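Local coordinates for DUF2442 domain-containing protein (PDB 2AUW) that is of unknown function but may bind DNA, possibly through a helix-turn-helix-like unit in its helical C-terminal half, at residues B[20-25]-B[65-70]; B[38-43]-B[47-52]; B[93-98]-B[111-116]; B[108-111]-B[116-119]. One frame throughout, in Å; residues are numbered along the deposited sequence.

Interaction 1 of 4, residues B[20-25]-B[65-70]; sequences YRLRTT and GSVEWF
L22 rests its forked end against both V67 and W69, which touch each other. Its CG stands beside the backbone N and anti to the carbonyl carbon (chi1 -56°), which sends the two methyls off strand 21-26 and across to those two side chains. CD1 meets V67 CG1 tip to tip at 4.1 Å. That valine methyl is the branch anti to its own backbone N (chi1 168°), the one that faces the leucine. The second methyl, L22 CD2, lies 4.1 Å from W69 CZ2, and CD1 is equally near the same ring carbon. The indole and the leucine come from opposite directions, and the methyls reach the benzo part of the ring at a slant, neither squarely over its face nor in its plane. All three residues are buried, and the contact is wholly apolar. V34 and F55 also press on L22, while V58 touches both V67 and W69 and L11 adds to V67. These side chains are part of the hydrophobic core of the DUF2442 region, in which the antiparallel pair 59-60 and 67-68 packs across one face of the three-stranded antiparallel sheet 11-16, 21-26 and 31-35.

Interaction 2 of 4, residues B[38-43]-B[47-52]; sequences DILRKI and APILDP
L40 on helix 37-42 packs against I49 and L50 where the chain doubles back from that helix into the helical turn 47-50, within the α/β DUF2442 region. The tight part centres on L40. Its two methyls close on the I49 branch methyl, with L40 CD2 3.9 Å from I49 CG2 and CD1 nearly as close, and the two side chains cross at about a right angle. I49 can present CG2 because this branch is anti to its backbone N, while CG1 lies beside the N (chi1 -60°). Nearer the helix backbone, L50 leans in with one methyl, its CD2 lying 3.9 Å from L40 CB. W69 and F70 pack on I49, and F74 on L40, so this side merges with the protein interior. The turn itself is held by L50 N donating to A47 O at 2.9 Å.

Toward solvent the contact thins out. I43 and A47 contribute little, and R41 offers only the aliphatic root of its side chain before turning back along its own helix. A salt bridge from R41 NH2 to D38 OD1 is doubtful, since D38 has two conformers and the bond may not hold in both. The firmer detail on this side is R41 CG touching L50 CD2 at 4.0 Å, the two chains again crossing nearly at right angles.

Interaction 3 of 4, residues B[93-98]-B[111-116]; sequences EMFGDW and EALGIS
L113 fits its isobutyl end against two aromatic rings, F95 and W98, that project from helix 92-101. These leucine-to-ring contacts dominate. W98 comes closest, its CH2 lying 3.7 Å from L113 CG, with both leucine methyls close around the same corner of the indole; the leucine meets that ring at a slant. The approach to F95 is different: L113 CD1 sits at the ring edge, near its plane, 3.9 Å from CE1. Both aromatics have CG anti to the backbone N (F95 chi1 -173°, W98 chi1 169°), a torsion that carries the rings out toward helix 106-113. With an alanine in place of L113, the branched end touching both rings is lost, and W98 would probably border a gap and be freer to shift.

Aromatic packing within one helix adds a second kind of contact, since W98 CE3 lies over a face of F95, 4.2 Å above its plane and offset toward the rim. A looser methyl-to-ring contact is made by A112 CB at the edge of the W98 indole, 4.4 Å from CH2. This is interhelical apolar packing of the helical C-terminal half, where helix 132-144 flanks it through C138 and E142 against W98 and W141 against A112, while V120 of helix 117-124 packs on F95 and I115.

Interaction 4 of 4, residues B[108-111]-B[116-119]; sequences TAAE and SRRM
In what is consistent with a helix-turn-helix, A110 of helix 106-113 butts against S116 and R117 at the start of helix 117-124. The alanine methyl does all the touching from its side. Its CB lies 3.7 Å from R117 N and 3.8 Å from S116 C, so it rests on the peptide that opens the second helix, and R117 CG lies 3.9 Å from the same methyl. The backbones come correspondingly close, with A110 CA and R117 CA 5.2 Å apart, a spacing that suits a side chain of one carbon.

S116 is the N-cap of the second helix. With chi1 at 76°, OG lies beside both its backbone N and its carbonyl carbon, where it accepts a 3.0 Å bond from M119 N at an N-H...O angle of 153°. R117 grazes A110 with its CG and then bends at chi3 (85°); its NE bonds T107 OG1, and its NH2 makes a salt bridge to D45 of the second subunit. R118 donates through NH1 to the carbonyl of R41 of that second subunit, and both arginines pack on its P44.

The chemistry is thus divided: a lone methyl is what fits between the closely spaced backbones, a serine satisfies a backbone N-H, and the arginines point to the second subunit. Here they meet protein, and whether they would turn to DNA remains open.

In the fold
The four contacts form two clusters on opposite sides of the chain's centre. Interactions 1 and 2, with centres about 13 Å apart, belong to the DUF2442 region and join through I49, which packs on W69. Interactions 3 and 4 lie only about 7 Å apart, centre to centre, and share helix 106-113: one side of it meets aromatics from helix 92-101, while A110 faces helix 117-124. Interaction 1 is fully buried and purely apolar; the others are partly buried, and interactions 2 and 4 add charged groups at their margins. Though distant within one chain, these two meet across the dimer, where R118 reaches the R41 carbonyl of the second subunit and R117 its D45, just past segment 38-43.

Interaction 1 of 4, residues B[20-25]-B[65-70]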
loop_
_atom_site.group_PDB
_atom_site.type_symbol
_atom_site.label_atom_id
_atom_site.label_comp_id
_atom_site.label_asym_id
_atom_site.label_seq_id
_atom_site.Cartn_x
_atom_site.Cartn_y
_atom_site.Cartn_z
ATOM N N TYR B 20 29.954 22.170 -6.832
ATOM C CA TYR B 20 29.233 21.546 -5.725
ATOM C C TYR B 20 28.294 20.471 -6.230
ATOM O O TYR B 20 27.101 20.450 -5.888
ATOM C CB TYR B 20 28.470 22.597 -4.916
ATOM C CG TYR B 20 29.419 23.554 -4.253
ATOM C CD1 TYR B 20 29.764 24.767 -4.881
ATOM C CD2 TYR B 20 30.005 23.240 -3.034
ATOM C CE1 TYR B 20 30.665 25.657 -4.286
ATOM C CE2 TYR B 20 30.914 24.126 -2.422
ATOM C CZ TYR B 20 31.228 25.338 -3.063
ATOM O OH TYR B 20 32.126 26.201 -2.476
ATOM N N ARG B 21 28.835 19.576 -7.055
ATOM C CA ARG B 21 28.041 18.511 -7.683
ATOM C C ARG B 21 28.177 17.171 -6.950
ATOM O O ARG B 21 29.271 16.810 -6.515
ATOM C CB ARG B 21 28.440 18.348 -9.146
ATOM C CG ARG B 21 27.428 17.609 -10.006
ATOM C CD ARG B 21 27.729 17.813 -11.472
ATOM N NE ARG B 21 26.777 17.152 -12.369
ATOM C CZ ARG B 21 25.660 17.714 -12.835
ATOM N NH1 ARG B 21 25.344 18.953 -12.485
ATOM N NH2 ARG B 21 24.854 17.040 -13.658
ATOM N N LEU B 22 27.060 16.446 -6.821
ATOM C CA LEU B 22 27.045 15.110 -6.196
ATOM C C LEU B 22 26.635 14.066 -7.211
ATOM O O LEU B 22 25.953 14.380 -8.166
ATOM C CB LEU B 22 26.083 15.074 -5.007
ATOM C CG LEU B 22 26.248 16.070 -3.860
ATOM C CD1 LEU B 22 24.961 16.080 -3.027
ATOM C CD2 LEU B 22 27.505 15.787 -3.006
ATOM N N ARG B 23 27.075 12.812 -7.024
ATOM C CA ARG B 23 26.550 11.704 -7.798
ATOM C C ARG B 23 25.765 10.802 -6.820
ATOM O O ARG B 23 26.291 10.413 -5.778
ATOM C CB ARG B 23 27.674 10.902 -8.468
ATOM C CG ARG B 23 27.134 9.733 -9.281
ATOM C CD ARG B 23 28.246 8.828 -9.799
ATOM N NE ARG B 23 29.286 9.607 -10.453
ATOM C CZ ARG B 23 29.202 10.123 -11.676
ATOM N NH1 ARG B 23 28.113 9.931 -12.417
ATOM N NH2 ARG B 23 30.228 10.827 -12.164
ATOM N N THR B 24 24.516 10.502 -7.157
ATOM C CA THR B 24 23.624 9.776 -6.223
ATOM C C THR B 24 23.197 8.492 -6.907
ATOM O O THR B 24 22.845 8.519 -8.072
ATOM C CB THR B 24 22.376 10.614 -5.828
ATOM O OG1 THR B 24 21.702 11.062 -7.019
ATOM C CG2 THR B 24 22.810 11.831 -4.994
ATOM N N THR B 25 23.246 7.386 -6.170
ATOM C CA THR B 25 22.800 6.083 -6.690
ATOM C C THR B 25 21.599 5.623 -5.859
ATOM O O THR B 25 21.575 5.777 -4.631
ATOM C CB THR B 25 23.932 5.018 -6.617
ATOM O OG1 THR B 25 25.117 5.539 -7.253
ATOM C CG2 THR B 25 23.496 3.743 -7.318
ATOM N N GLY B 65 19.130 8.695 6.946
ATOM C CA GLY B 65 19.145 8.366 5.505
ATOM C C GLY B 65 19.291 9.550 4.549
ATOM O O GLY B 65 19.346 9.364 3.326
ATOM N N SER B 66 19.346 10.752 5.099
ATOM C CA SER B 66 19.507 11.936 4.279
ATOM C C SER B 66 20.929 12.043 3.724
ATOM O O SER B 66 21.815 11.219 4.019
ATOM C CB SER B 66 19.087 13.206 5.043
ATOM O OG SER B 66 20.072 13.626 5.963
ATOM N N VAL B 67 21.118 13.033 2.865
ATOM C CA VAL B 67 22.433 13.401 2.378
ATOM C C VAL B 67 23.014 14.327 3.425
ATOM O O VAL B 67 22.415 15.328 3.767
ATOM C CB VAL B 67 22.335 14.077 0.987
ATOM C CG1 VAL B 67 23.672 14.738 0.585
ATOM C CG2 VAL B 67 21.909 13.080 -0.076
ATOM N N GLU B 68 24.179 13.980 3.968
ATOM C CA GLU B 68 24.684 14.671 5.130
ATOM C C GLU B 68 26.161 15.032 4.985
ATOM O O GLU B 68 26.918 14.328 4.317
ATOM C CB GLU B 68 24.477 13.803 6.382
ATOM C CG GLU B 68 25.142 14.382 7.630
ATOM C CD GLU B 68 24.849 13.537 8.831
ATOM O OE1 GLU B 68 23.805 13.787 9.472
ATOM O OE2 GLU B 68 25.657 12.624 9.117
ATOM N N TRP B 69 26.542 16.144 5.604
ATOM C CA TRP B 69 27.938 16.563 5.704
ATOM C C TRP B 69 28.198 16.654 7.195
ATOM O O TRP B 69 29.029 15.919 7.716
ATOM C CB TRP B 69 28.210 17.916 5.029
ATOM C CG TRP B 69 28.174 17.889 3.523
ATOM C CD1 TRP B 69 29.228 17.759 2.682
ATOM C CD2 TRP B 69 27.006 17.999 2.697
ATOM N NE1 TRP B 69 28.806 17.807 1.372
ATOM C CE2 TRP B 69 27.432 17.922 1.361
ATOM C CE3 TRP B 69 25.633 18.165 2.968
ATOM C CZ2 TRP B 69 26.544 18.004 0.290
ATOM C CZ3 TRP B 69 24.741 18.212 1.897
ATOM C CH2 TRP B 69 25.198 18.154 0.580
ATOM N N PHE B 70 27.457 17.524 7.876
ATOM C CA PHE B 70 27.509 17.588 9.344
ATOM C C PHE B 70 26.242 17.075 10.039
ATOM O O PHE B 70 26.334 16.298 10.985
ATOM C CB PHE B 70 27.876 18.999 9.837
ATOM C CG PHE B 70 29.118 19.564 9.204
ATOM C CD1 PHE B 70 29.028 20.574 8.251
ATOM C CD2 PHE B 70 30.384 19.089 9.569
ATOM C CE1 PHE B 70 30.173 21.099 7.654
ATOM C CE2 PHE B 70 31.547 19.609 8.985
ATOM C CZ PHE B 70 31.441 20.620 8.020
#

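Interaction 2 of 4, residues B[38-43]-B[47-52]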
loop_
_atom_site.group_PDB
_atom_site.type_symbol
_atom_site.label_atom_id
_atom_site.label_comp_id
_atom_site.label_asym_id
_atom_site.label_seq_id
_atom_site.Cartn_x
_atom_site.Cartn_y
_atom_site.Cartn_z
ATOM N N ASP B 38 23.745 26.129 -5.246
ATOM C CA ASP B 38 22.742 27.194 -5.112
ATOM C C ASP B 38 21.996 27.124 -3.763
ATOM O O ASP B 38 21.855 28.139 -3.065
ATOM C CB ASP B 38 21.749 27.140 -6.292
ATOM C CG ASP B 38 22.340 27.660 -7.614
ATOM O OD1 ASP B 38 23.390 28.339 -7.606
ATOM O OD2 ASP B 38 21.718 27.416 -8.687
ATOM N N ILE B 39 21.525 25.934 -3.378
ATOM C CA ILE B 39 20.823 25.778 -2.104
ATOM C C ILE B 39 21.741 26.002 -0.902
ATOM O O ILE B 39 21.350 26.689 0.051
ATOM C CB ILE B 39 19.988 24.437 -1.971
ATOM C CG1 ILE B 39 19.257 24.377 -0.628
ATOM C CG2 ILE B 39 20.896 23.249 -2.031
ATOM C CD1 ILE B 39 18.184 25.431 -0.400
ATOM N N LEU B 40 22.955 25.439 -0.934
ATOM C CA LEU B 40 23.940 25.679 0.147
ATOM C C LEU B 40 24.172 27.195 0.371
ATOM O O LEU B 40 24.188 27.666 1.511
ATOM C CB LEU B 40 25.259 24.994 -0.179
ATOM C CG LEU B 40 25.284 23.452 -0.152
ATOM C CD1 LEU B 40 26.608 22.988 -0.776
ATOM C CD2 LEU B 40 25.106 22.878 1.267
ATOM N N ARG B 41 24.329 27.943 -0.720
ATOM C CA ARG B 41 24.573 29.399 -0.659
ATOM C C ARG B 41 23.398 30.182 -0.066
ATOM O O ARG B 41 23.563 31.318 0.433
ATOM C CB ARG B 41 24.838 29.926 -2.062
ATOM C CG ARG B 41 26.201 29.568 -2.587
ATOM C CD ARG B 41 26.491 30.300 -3.878
ATOM N NE ARG B 41 25.936 29.630 -5.054
ATOM C CZ ARG B 41 26.517 28.601 -5.675
ATOM N NH1 ARG B 41 27.663 28.109 -5.221
ATOM N NH2 ARG B 41 25.947 28.059 -6.749
ATOM N N LYS B 42 22.199 29.613 -0.148
ATOM C CA LYS B 42 21.009 30.327 0.290
ATOM C C LYS B 42 20.607 30.061 1.733
ATOM O O LYS B 42 19.629 30.637 2.235
ATOM C CB LYS B 42 19.845 30.055 -0.655
ATOM C CG LYS B 42 20.000 30.797 -1.959
ATOM C CD LYS B 42 18.706 30.789 -2.702
ATOM C CE LYS B 42 18.894 31.247 -4.123
ATOM N NZ LYS B 42 20.177 31.976 -4.334
ATOM N N ILE B 43 21.333 29.167 2.398
ATOM C CA ILE B 43 21.020 28.865 3.801
ATOM C C ILE B 43 22.242 29.196 4.661
ATOM O O ILE B 43 23.215 28.444 4.647
ATOM C CB ILE B 43 20.584 27.389 4.012
ATOM C CG1 ILE B 43 19.360 27.056 3.159
ATOM C CG2 ILE B 43 20.252 27.133 5.492
ATOM C CD1 ILE B 43 19.028 25.577 3.154
ATOM N N ALA B 47 26.861 27.378 5.317
ATOM C CA ALA B 47 28.069 27.999 4.771
ATOM C C ALA B 47 29.358 27.176 4.938
ATOM O O ALA B 47 30.158 27.116 4.021
ATOM C CB ALA B 47 28.249 29.419 5.322
ATOM N N PRO B 48 29.554 26.535 6.103
ATOM C CA PRO B 48 30.760 25.687 6.250
ATOM C C PRO B 48 30.903 24.583 5.204
ATOM O O PRO B 48 32.027 24.175 4.900
ATOM C CB PRO B 48 30.591 25.077 7.638
ATOM C CG PRO B 48 29.765 26.055 8.383
ATOM C CD PRO B 48 28.762 26.554 7.346
ATOM N N ILE B 49 29.780 24.126 4.636
ATOM C CA ILE B 49 29.810 23.094 3.588
ATOM C C ILE B 49 30.385 23.608 2.278
ATOM O O ILE B 49 30.856 22.824 1.448
ATOM C CB ILE B 49 28.415 22.392 3.417
ATOM C CG1 ILE B 49 28.023 21.731 4.741
ATOM C CG2 ILE B 49 28.496 21.320 2.329
ATOM C CD1 ILE B 49 26.555 21.469 4.942
ATOM N N LEU B 50 30.398 24.933 2.112
ATOM C CA LEU B 50 30.932 25.569 0.905
ATOM C C LEU B 50 32.463 25.426 0.749
ATOM O O LEU B 50 33.008 25.571 -0.355
ATOM C CB LEU B 50 30.500 27.050 0.835
ATOM C CG LEU B 50 29.016 27.372 0.583
ATOM C CD1 LEU B 50 28.791 28.891 0.715
ATOM C CD2 LEU B 50 28.606 26.918 -0.815
ATOM N N ASP B 51 33.140 25.124 1.854
ATOM C CA ASP B 51 34.561 24.780 1.838
ATOM C C ASP B 51 34.733 23.463 1.102
ATOM O O ASP B 51 34.086 22.473 1.473
ATOM C CB ASP B 51 35.053 24.613 3.270
ATOM C CG ASP B 51 36.585 24.480 3.371
ATOM O OD1 ASP B 51 37.296 24.318 2.343
ATOM O OD2 ASP B 51 37.078 24.571 4.511
ATOM N N PRO B 52 35.588 23.437 0.056
ATOM C CA PRO B 52 35.760 22.224 -0.758
ATOM C C PRO B 52 36.150 20.957 0.022
ATOM O O PRO B 52 35.787 19.851 -0.397
ATOM C CB PRO B 52 36.851 22.612 -1.754
ATOM C CG PRO B 52 36.790 24.149 -1.818
ATOM C CD PRO B 52 36.431 24.557 -0.422
#

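Interaction 3 of 4, residues B[93-98]-B[111-116]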
loop_
_atom_site.group_PDB
_atom_site.type_symbol
_atom_site.label_atom_id
_atom_site.label_comp_id
_atom_site.label_asym_id
_atom_site.label_seq_id
_atom_site.Cartn_x
_atom_site.Cartn_y
_atom_site.Cartn_z
ATOM N N GLU B 93 7.815 15.862 -6.703
ATOM C CA GLU B 93 7.471 17.081 -5.931
ATOM C C GLU B 93 6.660 18.081 -6.727
ATOM O O GLU B 93 5.702 18.632 -6.209
ATOM C CB GLU B 93 8.717 17.751 -5.349
ATOM C CG GLU B 93 9.360 16.923 -4.265
ATOM C CD GLU B 93 10.491 17.634 -3.544
ATOM O OE1 GLU B 93 10.869 18.754 -3.912
ATOM O OE2 GLU B 93 11.013 17.051 -2.600
HETATM N N MSE B 94 7.010 18.292 -7.990
HETATM C CA MSE B 94 6.206 19.145 -8.875
HETATM C C MSE B 94 4.778 18.602 -8.966
HETATM O O MSE B 94 3.792 19.350 -8.877
HETATM C CB MSE B 94 6.861 19.226 -10.270
HETATM C CG MSE B 94 8.075 20.145 -10.314
HETATM SE SE MSE B 94 9.092 19.881 -11.930
HETATM C CE MSE B 94 7.770 20.483 -13.243
ATOM N N PHE B 95 4.673 17.283 -9.094
ATOM C CA PHE B 95 3.394 16.591 -9.188
ATOM C C PHE B 95 2.616 16.681 -7.866
ATOM O O PHE B 95 1.412 16.997 -7.859
ATOM C CB PHE B 95 3.623 15.118 -9.584
ATOM C CG PHE B 95 2.352 14.352 -9.871
ATOM C CD1 PHE B 95 1.701 14.497 -11.107
ATOM C CD2 PHE B 95 1.806 13.491 -8.915
ATOM C CE1 PHE B 95 0.516 13.805 -11.411
ATOM C CE2 PHE B 95 0.611 12.775 -9.193
ATOM C CZ PHE B 95 -0.030 12.933 -10.460
ATOM N N GLY B 96 3.291 16.397 -6.762
ATOM C CA GLY B 96 2.689 16.538 -5.422
ATOM C C GLY B 96 2.255 17.968 -5.099
ATOM O O GLY B 96 1.186 18.176 -4.510
ATOM N N ASP B 97 3.052 18.950 -5.506
ATOM C CA ASP B 97 2.701 20.374 -5.356
ATOM C C ASP B 97 1.434 20.715 -6.151
ATOM O O ASP B 97 0.562 21.428 -5.650
ATOM C CB ASP B 97 3.841 21.268 -5.841
ATOM C CG ASP B 97 5.031 21.308 -4.878
ATOM O OD1 ASP B 97 4.971 20.709 -3.785
ATOM O OD2 ASP B 97 6.032 21.954 -5.231
ATOM N N TRP B 98 1.329 20.196 -7.381
ATOM C CA TRP B 98 0.114 20.347 -8.181
ATOM C C TRP B 98 -1.124 19.765 -7.498
ATOM O O TRP B 98 -2.179 20.394 -7.501
ATOM C CB TRP B 98 0.305 19.767 -9.598
ATOM C CG TRP B 98 -0.957 19.641 -10.396
ATOM C CD1 TRP B 98 -1.564 20.606 -11.155
ATOM C CD2 TRP B 98 -1.741 18.451 -10.555
ATOM N NE1 TRP B 98 -2.704 20.091 -11.747
ATOM C CE2 TRP B 98 -2.827 18.771 -11.397
ATOM C CE3 TRP B 98 -1.625 17.138 -10.054
ATOM C CZ2 TRP B 98 -3.797 17.832 -11.756
ATOM C CZ3 TRP B 98 -2.607 16.195 -10.404
ATOM C CH2 TRP B 98 -3.679 16.562 -11.237
ATOM N N GLU B 111 -9.315 11.460 -11.575
ATOM C CA GLU B 111 -10.430 11.989 -12.356
ATOM C C GLU B 111 -10.021 13.192 -13.192
ATOM O O GLU B 111 -10.359 13.267 -14.378
ATOM C CB GLU B 111 -11.620 12.323 -11.441
ATOM C CG GLU B 111 -12.298 11.049 -10.927
ATOM C CD GLU B 111 -13.179 11.237 -9.703
ATOM O OE1 GLU B 111 -13.093 12.278 -9.010
ATOM O OE2 GLU B 111 -13.960 10.307 -9.426
ATOM N N ALA B 112 -9.280 14.110 -12.573
ATOM C CA ALA B 112 -8.767 15.291 -13.236
ATOM C C ALA B 112 -8.010 14.944 -14.505
ATOM O O ALA B 112 -8.298 15.507 -15.547
ATOM C CB ALA B 112 -7.872 16.076 -12.300
ATOM N N LEU B 113 -7.060 14.008 -14.407
ATOM C CA LEU B 113 -6.131 13.706 -15.507
ATOM C C LEU B 113 -6.643 12.626 -16.459
ATOM O O LEU B 113 -6.108 12.456 -17.570
ATOM C CB LEU B 113 -4.777 13.221 -14.954
ATOM C CG LEU B 113 -4.006 14.212 -14.065
ATOM C CD1 LEU B 113 -2.922 13.502 -13.202
ATOM C CD2 LEU B 113 -3.452 15.352 -14.918
ATOM N N GLY B 114 -7.631 11.868 -16.018
ATOM C CA GLY B 114 -8.089 10.701 -16.775
ATOM C C GLY B 114 -7.114 9.544 -16.764
ATOM O O GLY B 114 -6.909 8.904 -17.793
ATOM N N ILE B 115 -6.543 9.245 -15.592
ATOM C CA ILE B 115 -5.651 8.095 -15.386
ATOM C C ILE B 115 -6.103 7.365 -14.111
ATOM O O ILE B 115 -7.014 7.835 -13.419
ATOM C CB ILE B 115 -4.135 8.499 -15.266
ATOM C CG1 ILE B 115 -3.858 9.315 -13.985
ATOM C CG2 ILE B 115 -3.655 9.243 -16.522
ATOM C CD1 ILE B 115 -2.376 9.743 -13.807
ATOM N N SER B 116 -5.477 6.241 -13.791
ATOM C CA SER B 116 -5.911 5.464 -12.631
ATOM C C SER B 116 -5.398 6.064 -11.324
ATOM O O SER B 116 -4.391 6.791 -11.336
ATOM C CB SER B 116 -5.448 4.027 -12.769
ATOM O OG SER B 116 -4.057 3.893 -12.481
#

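Interaction 4 of 4, residues B[108-111]-B[116-119]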
loop_
_atom_site.group_PDB
_atom_site.type_symbol
_atom_site.label_atom_id
_atom_site.label_comp_id
_atom_site.label_asym_id
_atom_site.label_seq_id
_atom_site.Cartn_x
_atom_site.Cartn_y
_atom_site.Cartn_z
ATOM N N THR B 108 -9.556 12.477 -6.936
ATOM C CA THR B 108 -9.850 13.677 -7.712
ATOM C C THR B 108 -8.693 13.974 -8.699
ATOM O O THR B 108 -8.941 14.456 -9.817
ATOM C CB THR B 108 -10.225 14.895 -6.824
ATOM O OG1 THR B 108 -9.223 15.114 -5.835
ATOM C CG2 THR B 108 -11.580 14.656 -6.103
ATOM N N ALA B 109 -7.455 13.629 -8.325
ATOM C CA ALA B 109 -6.336 13.766 -9.289
ATOM C C ALA B 109 -6.493 12.786 -10.450
ATOM O O ALA B 109 -6.295 13.149 -11.600
ATOM C CB ALA B 109 -4.958 13.594 -8.612
ATOM N N ALA B 110 -6.872 11.548 -10.147
ATOM C CA ALA B 110 -7.096 10.546 -11.206
ATOM C C ALA B 110 -8.209 10.998 -12.153
ATOM O O ALA B 110 -8.048 10.942 -13.385
ATOM C CB ALA B 110 -7.414 9.164 -10.600
ATOM N N GLU B 111 -9.315 11.460 -11.575
ATOM C CA GLU B 111 -10.430 11.989 -12.356
ATOM C C GLU B 111 -10.021 13.192 -13.192
ATOM O O GLU B 111 -10.359 13.267 -14.378
ATOM C CB GLU B 111 -11.620 12.323 -11.441
ATOM C CG GLU B 111 -12.298 11.049 -10.927
ATOM C CD GLU B 111 -13.179 11.237 -9.703
ATOM O OE1 GLU B 111 -13.093 12.278 -9.010
ATOM O OE2 GLU B 111 -13.960 10.307 -9.426
ATOM N N SER B 116 -5.477 6.241 -13.791
ATOM C CA SER B 116 -5.911 5.464 -12.631
ATOM C C SER B 116 -5.398 6.064 -11.324
ATOM O O SER B 116 -4.391 6.791 -11.336
ATOM C CB SER B 116 -5.448 4.027 -12.769
ATOM O OG SER B 116 -4.057 3.893 -12.481
ATOM N N ARG B 117 -6.084 5.766 -10.204
ATOM C CA ARG B 117 -5.621 6.186 -8.885
ATOM C C ARG B 117 -4.259 5.582 -8.591
ATOM O O ARG B 117 -3.414 6.246 -7.977
ATOM C CB ARG B 117 -6.589 5.768 -7.779
ATOM C CG ARG B 117 -7.951 6.384 -7.876
ATOM C CD ARG B 117 -8.835 5.761 -6.795
ATOM N NE ARG B 117 -8.717 6.413 -5.488
ATOM C CZ ARG B 117 -8.081 5.909 -4.432
ATOM N NH1 ARG B 117 -7.447 4.749 -4.511
ATOM N NH2 ARG B 117 -8.096 6.568 -3.273
ATOM N N ARG B 118 -4.040 4.339 -9.042
ATOM C CA ARG B 118 -2.757 3.704 -8.847
ATOM C C ARG B 118 -1.643 4.506 -9.518
ATOM O O ARG B 118 -0.581 4.687 -8.926
ATOM C CB ARG B 118 -2.744 2.256 -9.373
ATOM C CG ARG B 118 -1.374 1.556 -9.259
ATOM C CD ARG B 118 -1.434 0.168 -9.902
ATOM N NE ARG B 118 -0.457 -0.812 -9.391
ATOM C CZ ARG B 118 -0.457 -1.304 -8.155
ATOM N NH1 ARG B 118 0.452 -2.204 -7.784
ATOM N NH2 ARG B 118 -1.345 -0.875 -7.270
HETATM N N MSE B 119 -1.892 4.964 -10.745
HETATM C CA MSE B 119 -0.857 5.692 -11.488
HETATM C C MSE B 119 -0.566 7.046 -10.841
HETATM O O MSE B 119 0.581 7.479 -10.788
HETATM C CB MSE B 119 -1.237 5.859 -12.953
HETATM C CG MSE B 119 -0.902 4.622 -13.763
HETATM SE SE MSE B 119 1.044 4.678 -14.034
HETATM C CE MSE B 119 0.995 4.087 -15.963
#